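Local coordinates for protein 2,3-bisphosphoglycerate-independent phosphoglycerate mutase (PDB 2ZKT) that probably catalyses the interconversion of 2-phosphoglycerate and 3-phosphoglycerate in glycolysis, as a metal-dependent mutase of the 2,3-bisphosphoglycerate-independent type, at residues Ile327-Ile330 / Leu331-Asp335; Ala32-Pro35 / Asn36-Leu40; Gly69-Pro72 / Tyr73-Tyr76; Ala58-Asp61 / Thr62-Ser66. All coordinates share one frame; numbering follows the deposited sequence.

Along the chain the order is contact 2, contact 4, contact 3, contact 1, but in space they form two pairs. Contacts 1 and 2, with centres about 13 Å apart, join the end of helix 313-331 to the start of helix 35-43, where Ile327, Gly328 and Leu331 pack on Asn36, Met37 and Leu40 beside the mixed sheet. Contacts 3 and 4, centres about 9 Å apart, lie on the successive helices 72-75 and 60-67, tied by Tyr76 to Asp61. The pairs are 26 to 32 Å apart, centre to centre. Contact 4 holds Ser60 of a zinc site and contact 3 packs against its helix, while contact 2 reaches the second subunit.

Contact 1 (Ile327-Ile330 / Leu331-Asp335); sequences IGYI and LDHVD
The imidazole of His333 leans over one face of the Tyr329 ring, its ND1 lying 3.3 Å above the phenol plane and displaced toward the rim. At the imidazole, the tyrosine comes to the edge, with CD1 in its plane. The planes are inclined at 52°, an oblique aromatic pair; the very short approach of the two CE1 atoms is doubtful. Tyr329 carries CG anti to its own nitrogen (chi1 174°), which sends the ring along the helix toward His333. That histidine also turns ND1 back to Tyr329 O, a weak bond of 3.0 Å. Val288 of helix 280-291 touches the side chains of both. Replacing Tyr329 with an alanine would probably leave the imidazole without its aromatic partner and open a gap against Ala284 and Val288.

Along the backbone the bonding tightens. Leu331 N meets Ile327 O at 2.9 Å in the ordinary helical spacing, Asp332 N is shared between Gly328 O and Tyr329 O, and His333 N reaches back three residues to Ile330 O (3.0 Å). On the inner side Ile330 CG2 rests on Val334 CG1 at 4.0 Å, and Ile330 also meets Leu8 and Ile10 of strand 6-12. This is the exit of the helix in a beta-alpha-beta crossover, which leads from strand 296-301 past strand 6-12 to the parallel strand 339-344.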
ATOM      1  N   ILE B 327       4.011 -12.013  -3.310  1.00 49.81           N
ATOM      2  CA  ILE B 327       5.261 -12.219  -2.571  1.00 50.40           C
ATOM      3  C   ILE B 327       4.957 -12.818  -1.196  1.00 49.92           C
ATOM      4  O   ILE B 327       5.675 -13.700  -0.723  1.00 50.23           O
ATOM      5  CB  ILE B 327       6.027 -10.878  -2.404  1.00 51.15           C
ATOM      6  CG1 ILE B 327       6.535 -10.413  -3.782  1.00 50.83           C
ATOM      7  CG2 ILE B 327       7.191 -11.039  -1.411  1.00 51.55           C
ATOM      8  CD1 ILE B 327       6.575  -8.908  -3.954  1.00 53.27           C
ATOM      9  N   GLY B 328       3.884 -12.334  -0.565  1.00 51.20           N
ATOM     10  CA  GLY B 328       3.493 -12.850   0.742  1.00 50.21           C
ATOM     11  C   GLY B 328       3.249 -14.356   0.699  1.00 50.12           C
ATOM     12  O   GLY B 328       3.569 -15.081   1.649  1.00 50.63           O
ATOM     13  N   TYR B 329       2.675 -14.836  -0.402  1.00 49.58           N
ATOM     14  CA  TYR B 329       2.426 -16.270  -0.553  1.00 50.68           C
ATOM     15  C   TYR B 329       3.776 -17.010  -0.565  1.00 50.25           C
ATOM     16  O   TYR B 329       3.986 -17.960   0.202  1.00 49.37           O
ATOM     17  CB  TYR B 329       1.676 -16.550  -1.866  1.00 52.54           C
ATOM     18  CG  TYR B 329       1.509 -18.032  -2.158  1.00 56.12           C
ATOM     19  CD1 TYR B 329       0.489 -18.779  -1.548  1.00 56.50           C
ATOM     20  CD2 TYR B 329       2.408 -18.700  -2.995  1.00 55.45           C
ATOM     21  CE1 TYR B 329       0.377 -20.156  -1.767  1.00 56.91           C
ATOM     22  CE2 TYR B 329       2.310 -20.075  -3.217  1.00 56.06           C
ATOM     23  CZ  TYR B 329       1.295 -20.800  -2.601  1.00 56.81           C
ATOM     24  OH  TYR B 329       1.223 -22.165  -2.806  1.00 57.01           O
ATOM     25  N   ILE B 330       4.691 -16.565  -1.435  1.00 48.64           N
ATOM     26  CA  ILE B 330       6.009 -17.186  -1.540  1.00 48.99           C
ATOM     27  C   ILE B 330       6.733 -17.245  -0.200  1.00 49.12           C
ATOM     28  O   ILE B 330       7.311 -18.280   0.152  1.00 48.65           O
ATOM     29  CB  ILE B 330       6.918 -16.436  -2.545  1.00 48.13           C
ATOM     30  CG1 ILE B 330       6.309 -16.508  -3.951  1.00 50.32           C
ATOM     31  CG2 ILE B 330       8.316 -17.042  -2.532  1.00 48.16           C
ATOM     32  CD1 ILE B 330       6.992 -15.599  -4.970  1.00 49.49           C
ATOM     33  N   LEU B 331       6.714 -16.137   0.544  1.00 50.75           N
ATOM     34  CA  LEU B 331       7.388 -16.096   1.842  1.00 52.47           C
ATOM     35  C   LEU B 331       6.839 -17.134   2.827  1.00 54.05           C
ATOM     36  O   LEU B 331       7.577 -17.622   3.696  1.00 54.25           O
ATOM     37  CB  LEU B 331       7.279 -14.691   2.467  1.00 51.39           C
ATOM     38  CG  LEU B 331       7.990 -13.543   1.729  1.00 50.29           C
ATOM     39  CD1 LEU B 331       7.887 -12.267   2.560  1.00 41.65           C
ATOM     40  CD2 LEU B 331       9.460 -13.900   1.491  1.00 51.33           C
ATOM     41  N   ASP B 332       5.553 -17.469   2.693  1.00 55.42           N
ATOM     42  CA  ASP B 332       4.926 -18.448   3.590  1.00 58.32           C
ATOM     43  C   ASP B 332       5.297 -19.889   3.258  1.00 58.82           C
ATOM     44  O   ASP B 332       4.974 -20.803   4.021  1.00 59.45           O
ATOM     45  CB  ASP B 332       3.391 -18.327   3.563  1.00 57.97           C
ATOM     46  CG  ASP B 332       2.888 -17.060   4.236  1.00 61.47           C
ATOM     47  OD1 ASP B 332       3.466 -16.672   5.280  1.00 62.87           O
ATOM     48  OD2 ASP B 332       1.907 -16.460   3.736  1.00 66.58           O
ATOM     49  N   HIS B 333       5.977 -20.093   2.127  1.00 58.68           N
ATOM     50  CA  HIS B 333       6.350 -21.447   1.713  1.00 58.97           C
ATOM     51  C   HIS B 333       7.844 -21.653   1.488  1.00 58.76           C
ATOM     52  O   HIS B 333       8.246 -22.682   0.939  1.00 60.00           O
ATOM     53  CB  HIS B 333       5.596 -21.824   0.433  1.00 59.65           C
ATOM     54  CG  HIS B 333       4.105 -21.851   0.601  1.00 63.51           C
ATOM     55  ND1 HIS B 333       3.274 -20.879   0.073  1.00 67.66           N
ATOM     56  CD2 HIS B 333       3.289 -22.751   1.211  1.00 65.05           C
ATOM     57  CE1 HIS B 333       2.012 -21.178   0.352  1.00 67.44           C
ATOM     58  NE2 HIS B 333       1.994 -22.310   1.041  1.00 67.65           N
ATOM     59  N   VAL B 334       8.669 -20.692   1.902  1.00 57.39           N
ATOM     60  CA  VAL B 334      10.118 -20.830   1.720  1.00 55.45           C
ATOM     61  C   VAL B 334      10.894 -20.408   2.962  1.00 55.39           C
ATOM     62  O   VAL B 334      10.435 -19.570   3.744  1.00 53.51           O
ATOM     63  CB  VAL B 334      10.636 -19.983   0.519  1.00 55.36           C
ATOM     64  CG1 VAL B 334       9.836 -20.309  -0.734  1.00 53.37           C
ATOM     65  CG2 VAL B 334      10.556 -18.487   0.849  1.00 52.84           C
ATOM     66  N   ASP B 335      12.072 -21.005   3.134  1.00 55.77           N
ATOM     67  CA  ASP B 335      12.946 -20.694   4.262  1.00 55.82           C
ATOM     68  C   ASP B 335      13.996 -19.702   3.744  1.00 56.10           C
ATOM     69  O   ASP B 335      14.730 -20.001   2.787  1.00 56.82           O
ATOM     70  CB  ASP B 335      13.610 -21.987   4.769  1.00 55.94           C
ATOM     71  CG  ASP B 335      14.611 -21.743   5.895  1.00 59.16           C
ATOM     72  OD1 ASP B 335      14.386 -20.841   6.732  1.00 56.31           O
ATOM     73  OD2 ASP B 335      15.625 -22.473   5.949  1.00 67.80           O
TER

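Contact 2 (Ala32-Pro35 / Asn36-Leu40); sequences ANTP and NMDKL
This is a local contact in the first turn of helix 35-43, where Thr34, at the N-cap position, meets Met37 and Asp38. Asp38 N bonds Thr34 O at 3.1 Å, and Lys39 N follows on Pro35 O. The side chain of Thr34 makes no capping bond. Its OG1, held between backbone nitrogen and carbonyl carbon (chi1 62°), turns to the Asp38 carboxylate, with a weak, unsettled bond to OD1 at 3.2 Å. The firmer partner of OD1 is Phe378 N, in a loop. Asp38 OD2 takes a bond from a water at 3.1 Å, and the same water donates to Ala32 O. On the other branch, Thr34 CG2 packs against Met37 CE at 3.8 Å, where the methionine chain bends at chi3. A leucine in place of Asp38 would probably leave Phe378 N without its acceptor and break the water link to Ala32 O. Pro35 and Asn33 pack against Tyr31 and Asn33 of the second subunit. Two amides of this first turn, Asn36 N and Met37 N, bond the carboxylate of Asp324: a proline-led helix N-terminus whose first amides are bonded by an aspartate of a neighbouring helix, 313-331.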
ATOM      1  N   ALA B  32       1.393   2.565  -1.982  1.00 43.01           N
ATOM      2  CA  ALA B  32       0.782   1.235  -1.951  1.00 43.19           C
ATOM      3  C   ALA B  32       1.049   0.510  -0.642  1.00 44.14           C
ATOM      4  O   ALA B  32       2.141   0.585  -0.100  1.00 46.37           O
ATOM      5  CB  ALA B  32       1.307   0.394  -3.127  1.00 42.22           C
ATOM      6  N   ASN B  33       0.043  -0.198  -0.134  1.00 46.13           N
ATOM      7  CA  ASN B  33       0.195  -0.955   1.104  1.00 46.21           C
ATOM      8  C   ASN B  33       0.921  -2.258   0.747  1.00 44.39           C
ATOM      9  O   ASN B  33       0.347  -3.154   0.120  1.00 45.36           O
ATOM     10  CB  ASN B  33      -1.192  -1.244   1.705  1.00 49.30           C
ATOM     11  CG  ASN B  33      -1.121  -2.053   2.991  1.00 51.34           C
ATOM     12  OD1 ASN B  33      -0.329  -1.752   3.883  1.00 52.72           O
ATOM     13  ND2 ASN B  33      -1.963  -3.077   3.094  1.00 52.41           N
ATOM     14  N   THR B  34       2.189  -2.354   1.155  1.00 42.51           N
ATOM     15  CA  THR B  34       3.024  -3.521   0.854  1.00 40.10           C
ATOM     16  C   THR B  34       3.730  -4.053   2.103  1.00 40.39           C
ATOM     17  O   THR B  34       4.965  -4.033   2.188  1.00 38.16           O
ATOM     18  CB  THR B  34       4.106  -3.148  -0.184  1.00 40.14           C
ATOM     19  OG1 THR B  34       4.959  -2.128   0.371  1.00 39.97           O
ATOM     20  CG2 THR B  34       3.462  -2.594  -1.459  1.00 37.16           C
ATOM     21  N   PRO B  35       2.957  -4.580   3.072  1.00 41.17           N
ATOM     22  CA  PRO B  35       3.553  -5.104   4.311  1.00 40.49           C
ATOM     23  C   PRO B  35       4.624  -6.189   4.156  1.00 40.70           C
ATOM     24  O   PRO B  35       5.514  -6.292   4.997  1.00 40.48           O
ATOM     25  CB  PRO B  35       2.331  -5.591   5.094  1.00 40.34           C
ATOM     26  CG  PRO B  35       1.406  -6.066   4.007  1.00 38.60           C
ATOM     27  CD  PRO B  35       1.522  -4.940   2.984  1.00 42.16           C
ATOM     28  N   ASN B  36       4.546  -6.998   3.092  1.00 40.83           N
ATOM     29  CA  ASN B  36       5.523  -8.076   2.874  1.00 41.18           C
ATOM     30  C   ASN B  36       6.882  -7.576   2.376  1.00 41.47           C
ATOM     31  O   ASN B  36       7.928  -8.007   2.869  1.00 41.15           O
ATOM     32  CB  ASN B  36       4.944  -9.134   1.917  1.00 41.38           C
ATOM     33  CG  ASN B  36       3.857  -9.989   2.588  1.00 40.85           C
ATOM     34  OD1 ASN B  36       4.142 -10.759   3.501  1.00 43.08           O
ATOM     35  ND2 ASN B  36       2.608  -9.831   2.145  1.00 37.35           N
ATOM     36  N   MET B  37       6.882  -6.664   1.409  1.00 42.95           N
ATOM     37  CA  MET B  37       8.152  -6.125   0.936  1.00 44.49           C
ATOM     38  C   MET B  37       8.778  -5.271   2.063  1.00 44.07           C
ATOM     39  O   MET B  37      10.009  -5.248   2.221  1.00 43.93           O
ATOM     40  CB  MET B  37       7.951  -5.316  -0.364  1.00 44.23           C
ATOM     41  CG  MET B  37       7.646  -6.226  -1.579  1.00 44.97           C
ATOM     42  SD  MET B  37       7.495  -5.411  -3.204  1.00 48.40           S
ATOM     43  CE  MET B  37       5.697  -5.088  -3.303  1.00 43.88           C
ATOM     44  N   ASP B  38       7.943  -4.595   2.866  1.00 44.07           N
ATOM     45  CA  ASP B  38       8.455  -3.784   3.984  1.00 44.14           C
ATOM     46  C   ASP B  38       9.120  -4.705   5.022  1.00 43.90           C
ATOM     47  O   ASP B  38      10.133  -4.344   5.630  1.00 42.97           O
ATOM     48  CB  ASP B  38       7.328  -2.996   4.684  1.00 44.42           C
ATOM     49  CG  ASP B  38       6.721  -1.904   3.792  1.00 48.30           C
ATOM     50  OD1 ASP B  38       7.160  -1.775   2.620  1.00 53.41           O
ATOM     51  OD2 ASP B  38       5.803  -1.180   4.271  1.00 52.00           O
ATOM     52  N   LYS B  39       8.536  -5.885   5.230  1.00 43.98           N
ATOM     53  CA  LYS B  39       9.082  -6.853   6.176  1.00 44.44           C
ATOM     54  C   LYS B  39      10.456  -7.309   5.667  1.00 42.71           C
ATOM     55  O   LYS B  39      11.429  -7.385   6.432  1.00 44.25           O
ATOM     56  CB  LYS B  39       8.139  -8.063   6.290  1.00 46.18           C
ATOM     57  CG  LYS B  39       8.667  -9.179   7.182  1.00 52.46           C
ATOM     58  CD  LYS B  39       8.497 -10.547   6.518  1.00 61.05           C
ATOM     59  CE  LYS B  39       7.018 -10.901   6.327  1.00 65.66           C
ATOM     60  NZ  LYS B  39       6.644 -12.218   6.936  1.00 68.60           N
ATOM     61  N   LEU B  40      10.528  -7.616   4.370  1.00 41.69           N
ATOM     62  CA  LEU B  40      11.785  -8.057   3.765  1.00 40.97           C
ATOM     63  C   LEU B  40      12.845  -6.943   3.777  1.00 41.02           C
ATOM     64  O   LEU B  40      14.033  -7.203   4.028  1.00 41.37           O
ATOM     65  CB  LEU B  40      11.534  -8.536   2.326  1.00 40.64           C
ATOM     66  CG  LEU B  40      10.821  -9.888   2.193  1.00 41.73           C
ATOM     67  CD1 LEU B  40      10.574 -10.191   0.705  1.00 44.45           C
ATOM     68  CD2 LEU B  40      11.676 -10.984   2.835  1.00 39.75           C
TER
HETATM   69  O   HOH W   1       3.832   0.293   2.427  1.00 57.76           O

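Contact 3 (Gly69-Pro72 / Tyr73-Tyr76); sequences GYDP and YETY
Asp71 O is the acceptor round which this turn closes, taking three donors from the two residues Glu74 and Thr75. Thr75 N comes almost straight along the carbonyl at 2.9 Å, while Thr75 OG1 (2.8 Å) and Glu74 N (3.1 Å) come in well out of its plane, from opposite faces. The hydroxyl is brought there by a chi1 of 56°, which tucks OG1 between the backbone nitrogen and the carbonyl carbon; CG2 is left to pack on Tyr70 CB at 3.9 Å. Asp71 also caps the turn with its side chain: OD1 receives Glu74 N at 2.9 Å, though the bond is weak. Glu74 OE2 lies 4.1 Å from that OD1, its carboxylate turned 85° to that of Asp71, so the two like charges probably repel mildly. Pro72, without an N-H to satisfy, offers its carbonyl O to Tyr76 N at 3.0 Å. The phenols find partners farther off: Tyr70 OH bonds Met236 O, and Tyr76 OH bonds Asp61 OD2 on helix 60-67. Gly69, at positive phi, closes that preceding helix, giving a Schellman motif followed, after Tyr70 alone, by the Asp71 N-cap and Pro72 of the short helix 72-75.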
ATOM      1  N   GLY B  69      22.722 -10.242 -15.398  1.00 49.42           N
ATOM      2  CA  GLY B  69      24.162 -10.192 -15.159  1.00 49.90           C
ATOM      3  C   GLY B  69      25.064  -9.829 -16.331  1.00 50.88           C
ATOM      4  O   GLY B  69      26.291  -9.942 -16.238  1.00 52.19           O
ATOM      5  N   TYR B  70      24.479  -9.383 -17.439  1.00 51.06           N
ATOM      6  CA  TYR B  70      25.279  -9.039 -18.614  1.00 51.17           C
ATOM      7  C   TYR B  70      25.376  -7.533 -18.826  1.00 52.75           C
ATOM      8  O   TYR B  70      24.570  -6.759 -18.297  1.00 52.37           O
ATOM      9  CB  TYR B  70      24.661  -9.681 -19.871  1.00 49.53           C
ATOM     10  CG  TYR B  70      24.584 -11.197 -19.807  1.00 48.84           C
ATOM     11  CD1 TYR B  70      25.718 -11.993 -20.061  1.00 43.86           C
ATOM     12  CD2 TYR B  70      23.400 -11.833 -19.436  1.00 46.08           C
ATOM     13  CE1 TYR B  70      25.667 -13.380 -19.945  1.00 41.93           C
ATOM     14  CE2 TYR B  70      23.336 -13.223 -19.310  1.00 48.03           C
ATOM     15  CZ  TYR B  70      24.469 -13.992 -19.565  1.00 46.16           C
ATOM     16  OH  TYR B  70      24.394 -15.366 -19.449  1.00 50.27           O
ATOM     17  N   ASP B  71      26.376  -7.130 -19.609  1.00 54.49           N
ATOM     18  CA  ASP B  71      26.569  -5.723 -19.949  1.00 56.02           C
ATOM     19  C   ASP B  71      25.756  -5.502 -21.233  1.00 54.94           C
ATOM     20  O   ASP B  71      26.112  -6.010 -22.303  1.00 56.88           O
ATOM     21  CB  ASP B  71      28.059  -5.426 -20.199  1.00 56.47           C
ATOM     22  CG  ASP B  71      28.310  -3.986 -20.630  1.00 59.86           C
ATOM     23  OD1 ASP B  71      27.960  -3.633 -21.783  1.00 67.33           O
ATOM     24  OD2 ASP B  71      28.852  -3.206 -19.814  1.00 68.29           O
ATOM     25  N   PRO B  72      24.649  -4.748 -21.134  1.00 55.24           N
ATOM     26  CA  PRO B  72      23.795  -4.482 -22.304  1.00 56.18           C
ATOM     27  C   PRO B  72      24.520  -3.839 -23.488  1.00 57.45           C
ATOM     28  O   PRO B  72      24.287  -4.215 -24.637  1.00 58.27           O
ATOM     29  CB  PRO B  72      22.678  -3.597 -21.730  1.00 56.38           C
ATOM     30  CG  PRO B  72      23.363  -2.889 -20.575  1.00 56.24           C
ATOM     31  CD  PRO B  72      24.197  -3.978 -19.952  1.00 54.59           C
ATOM     32  N   TYR B  73      25.409  -2.884 -23.211  1.00 58.59           N
ATOM     33  CA  TYR B  73      26.142  -2.216 -24.285  1.00 60.35           C
ATOM     34  C   TYR B  73      27.021  -3.151 -25.122  1.00 60.71           C
ATOM     35  O   TYR B  73      27.307  -2.852 -26.292  1.00 62.41           O
ATOM     36  CB  TYR B  73      27.007  -1.077 -23.724  1.00 61.12           C
ATOM     37  CG  TYR B  73      26.238   0.205 -23.442  1.00 62.96           C
ATOM     38  CD1 TYR B  73      25.320   0.711 -24.372  1.00 63.94           C
ATOM     39  CD2 TYR B  73      26.456   0.935 -22.270  1.00 64.56           C
ATOM     40  CE1 TYR B  73      24.645   1.912 -24.144  1.00 62.70           C
ATOM     41  CE2 TYR B  73      25.789   2.138 -22.033  1.00 61.65           C
ATOM     42  CZ  TYR B  73      24.887   2.623 -22.975  1.00 63.23           C
ATOM     43  OH  TYR B  73      24.239   3.826 -22.753  1.00 65.95           O
ATOM     44  N   GLU B  74      27.441  -4.281 -24.545  1.00 60.47           N
ATOM     45  CA  GLU B  74      28.297  -5.223 -25.281  1.00 60.05           C
ATOM     46  C   GLU B  74      27.576  -6.469 -25.794  1.00 58.67           C
ATOM     47  O   GLU B  74      27.974  -7.053 -26.811  1.00 60.38           O
ATOM     48  CB  GLU B  74      29.464  -5.676 -24.403  1.00 61.73           C
ATOM     49  CG  GLU B  74      30.282  -4.548 -23.814  1.00 66.23           C
ATOM     50  CD  GLU B  74      31.601  -5.039 -23.253  1.00 72.46           C
ATOM     51  OE1 GLU B  74      32.490  -5.388 -24.068  1.00 73.71           O
ATOM     52  OE2 GLU B  74      31.743  -5.085 -22.006  1.00 73.41           O
ATOM     53  N   THR B  75      26.523  -6.884 -25.090  1.00 56.42           N
ATOM     54  CA  THR B  75      25.785  -8.087 -25.483  1.00 54.43           C
ATOM     55  C   THR B  75      24.602  -7.845 -26.428  1.00 52.44           C
ATOM     56  O   THR B  75      24.320  -8.672 -27.300  1.00 51.55           O
ATOM     57  CB  THR B  75      25.256  -8.825 -24.234  1.00 54.61           C
ATOM     58  OG1 THR B  75      24.456  -7.924 -23.450  1.00 55.47           O
ATOM     59  CG2 THR B  75      26.415  -9.328 -23.375  1.00 53.82           C
ATOM     60  N   TYR B  76      23.920  -6.709 -26.253  1.00 50.22           N
ATOM     61  CA  TYR B  76      22.750  -6.381 -27.060  1.00 49.55           C
ATOM     62  C   TYR B  76      22.984  -6.297 -28.568  1.00 48.76           C
ATOM     63  O   TYR B  76      23.810  -5.508 -29.057  1.00 48.53           O
ATOM     64  CB  TYR B  76      22.117  -5.070 -26.584  1.00 48.00           C
ATOM     65  CG  TYR B  76      20.735  -4.835 -27.159  1.00 44.90           C
ATOM     66  CD1 TYR B  76      19.700  -5.746 -26.925  1.00 40.14           C
ATOM     67  CD2 TYR B  76      20.447  -3.686 -27.905  1.00 43.91           C
ATOM     68  CE1 TYR B  76      18.409  -5.514 -27.406  1.00 38.74           C
ATOM     69  CE2 TYR B  76      19.153  -3.448 -28.393  1.00 42.43           C
ATOM     70  CZ  TYR B  76      18.148  -4.364 -28.132  1.00 41.34           C
ATOM     71  OH  TYR B  76      16.870  -4.110 -28.558  1.00 47.60           O
TER

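Contact 4 (Ala58-Asp61 / Thr62-Ser66); sequences AGSD and TAHLS. With ZN (zinc ion), chain G.
His64 lays the edge of its imidazole against the backbone of Ser60, its ND1 donating to Ser60 O at 2.9 Å with an N-H...O angle of 155°. The oxygen lies almost in the ring plane. His64 N reaches the same carbonyl from its opposite face at 3.3 Å, so two bonds grip Ser60 O, and the one from ND1 restrains the ring's rotation. The ring also meets that of His300. Ser60 binds the metal through its side chain: OG lies 2.6 Å from the zinc ion, the site being completed by Asp13, Asp346 and His347. A metal-bound serine in the first turn of a helix, here 60-67, is consistent with the place of the nucleophile in the alkaline phosphatase superfamily. Gly59, the N-cap residue, accepts twice through its O, from Ala63 N at 3.0 Å and from Thr62 OG1 at 3.1 Å. Ala58 CB rests on Ala63 CB at 3.9 Å. Asp61 folds its carboxylate back over the helix start (chi1 51°), and OD1 takes Thr62 N at 2.7 Å from above the carboxylate plane; the other oxygen, OD2, is held by Tyr76. Phe82 and Leu254 pack beside Asp61, and Val255 and Val258 of helix 253-261 beside His64.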
ATOM      1  N   ALA B  58      16.219   2.355 -20.275  1.00 41.82           N
ATOM      2  CA  ALA B  58      16.492   1.067 -20.897  1.00 42.64           C
ATOM      3  C   ALA B  58      15.209   0.449 -21.443  1.00 45.07           C
ATOM      4  O   ALA B  58      14.155   0.506 -20.793  1.00 45.60           O
ATOM      5  CB  ALA B  58      17.103   0.118 -19.875  1.00 40.60           C
ATOM      6  N   GLY B  59      15.300  -0.133 -22.643  1.00 45.50           N
ATOM      7  CA  GLY B  59      14.148  -0.818 -23.212  1.00 45.18           C
ATOM      8  C   GLY B  59      13.996  -2.072 -22.358  1.00 46.94           C
ATOM      9  O   GLY B  59      14.929  -2.446 -21.636  1.00 46.38           O
ATOM     10  N   SER B  60      12.844  -2.735 -22.423  1.00 49.93           N
ATOM     11  CA  SER B  60      12.628  -3.931 -21.605  1.00 50.96           C
ATOM     12  C   SER B  60      13.654  -5.052 -21.849  1.00 50.42           C
ATOM     13  O   SER B  60      14.063  -5.736 -20.911  1.00 50.22           O
ATOM     14  CB  SER B  60      11.211  -4.474 -21.836  1.00 52.70           C
ATOM     15  OG  SER B  60      10.707  -5.102 -20.665  1.00 60.39           O
ATOM     16  N   ASP B  61      14.065  -5.239 -23.106  1.00 48.32           N
ATOM     17  CA  ASP B  61      15.026  -6.298 -23.446  1.00 45.27           C
ATOM     18  C   ASP B  61      16.439  -6.037 -22.903  1.00 45.28           C
ATOM     19  O   ASP B  61      17.033  -6.918 -22.265  1.00 42.75           O
ATOM     20  CB  ASP B  61      15.057  -6.513 -24.976  1.00 45.22           C
ATOM     21  CG  ASP B  61      15.241  -5.213 -25.755  1.00 44.98           C
ATOM     22  OD1 ASP B  61      15.233  -4.124 -25.130  1.00 47.95           O
ATOM     23  OD2 ASP B  61      15.386  -5.281 -27.002  1.00 53.29           O
ATOM     24  N   THR B  62      16.971  -4.836 -23.146  1.00 44.85           N
ATOM     25  CA  THR B  62      18.308  -4.463 -22.666  1.00 44.00           C
ATOM     26  C   THR B  62      18.370  -4.405 -21.117  1.00 45.13           C
ATOM     27  O   THR B  62      19.414  -4.685 -20.512  1.00 43.22           O
ATOM     28  CB  THR B  62      18.745  -3.074 -23.235  1.00 45.83           C
ATOM     29  OG1 THR B  62      17.804  -2.060 -22.826  1.00 43.00           O
ATOM     30  CG2 THR B  62      18.818  -3.116 -24.774  1.00 43.79           C
ATOM     31  N   ALA B  63      17.248  -4.043 -20.485  1.00 45.10           N
ATOM     32  CA  ALA B  63      17.187  -3.960 -19.024  1.00 43.76           C
ATOM     33  C   ALA B  63      17.301  -5.351 -18.413  1.00 43.39           C
ATOM     34  O   ALA B  63      17.918  -5.527 -17.353  1.00 42.40           O
ATOM     35  CB  ALA B  63      15.868  -3.296 -18.570  1.00 43.52           C
ATOM     36  N   HIS B  64      16.705  -6.341 -19.083  1.00 42.08           N
ATOM     37  CA  HIS B  64      16.734  -7.708 -18.564  1.00 42.94           C
ATOM     38  C   HIS B  64      18.080  -8.410 -18.823  1.00 43.15           C
ATOM     39  O   HIS B  64      18.505  -9.281 -18.074  1.00 46.76           O
ATOM     40  CB  HIS B  64      15.573  -8.506 -19.180  1.00 43.75           C
ATOM     41  CG  HIS B  64      14.315  -8.322 -18.360  1.00 43.78           C
ATOM     42  ND1 HIS B  64      13.315  -7.460 -18.687  1.00 45.83           N
ATOM     43  CD2 HIS B  64      13.953  -8.979 -17.171  1.00 42.54           C
ATOM     44  CE1 HIS B  64      12.370  -7.608 -17.727  1.00 43.69           C
ATOM     45  NE2 HIS B  64      12.728  -8.514 -16.808  1.00 43.92           N
ATOM     46  N   LEU B  65      18.749  -8.054 -19.946  1.00 43.34           N
ATOM     47  CA  LEU B  65      20.094  -8.604 -20.132  1.00 43.70           C
ATOM     48  C   LEU B  65      20.967  -8.161 -18.961  1.00 44.71           C
ATOM     49  O   LEU B  65      21.825  -8.873 -18.449  1.00 46.66           O
ATOM     50  CB  LEU B  65      20.708  -8.048 -21.431  1.00 43.53           C
ATOM     51  CG  LEU B  65      20.285  -8.781 -22.718  1.00 43.13           C
ATOM     52  CD1 LEU B  65      20.690  -8.003 -23.967  1.00 44.68           C
ATOM     53  CD2 LEU B  65      20.915 -10.167 -22.886  1.00 45.73           C
ATOM     54  N   SER B  66      20.729  -6.890 -18.569  1.00 45.96           N
ATOM     55  CA  SER B  66      21.459  -6.309 -17.448  1.00 46.38           C
ATOM     56  C   SER B  66      21.119  -7.016 -16.128  1.00 47.50           C
ATOM     57  O   SER B  66      21.997  -7.430 -15.379  1.00 48.10           O
ATOM     58  CB  SER B  66      21.093  -4.818 -17.368  1.00 46.79           C
ATOM     59  OG  SER B  66      21.829  -4.192 -16.317  1.00 45.31           O
TER
HETATM   60 ZN    ZN G 414       9.962  -3.656 -18.659  1.00 55.00          ZN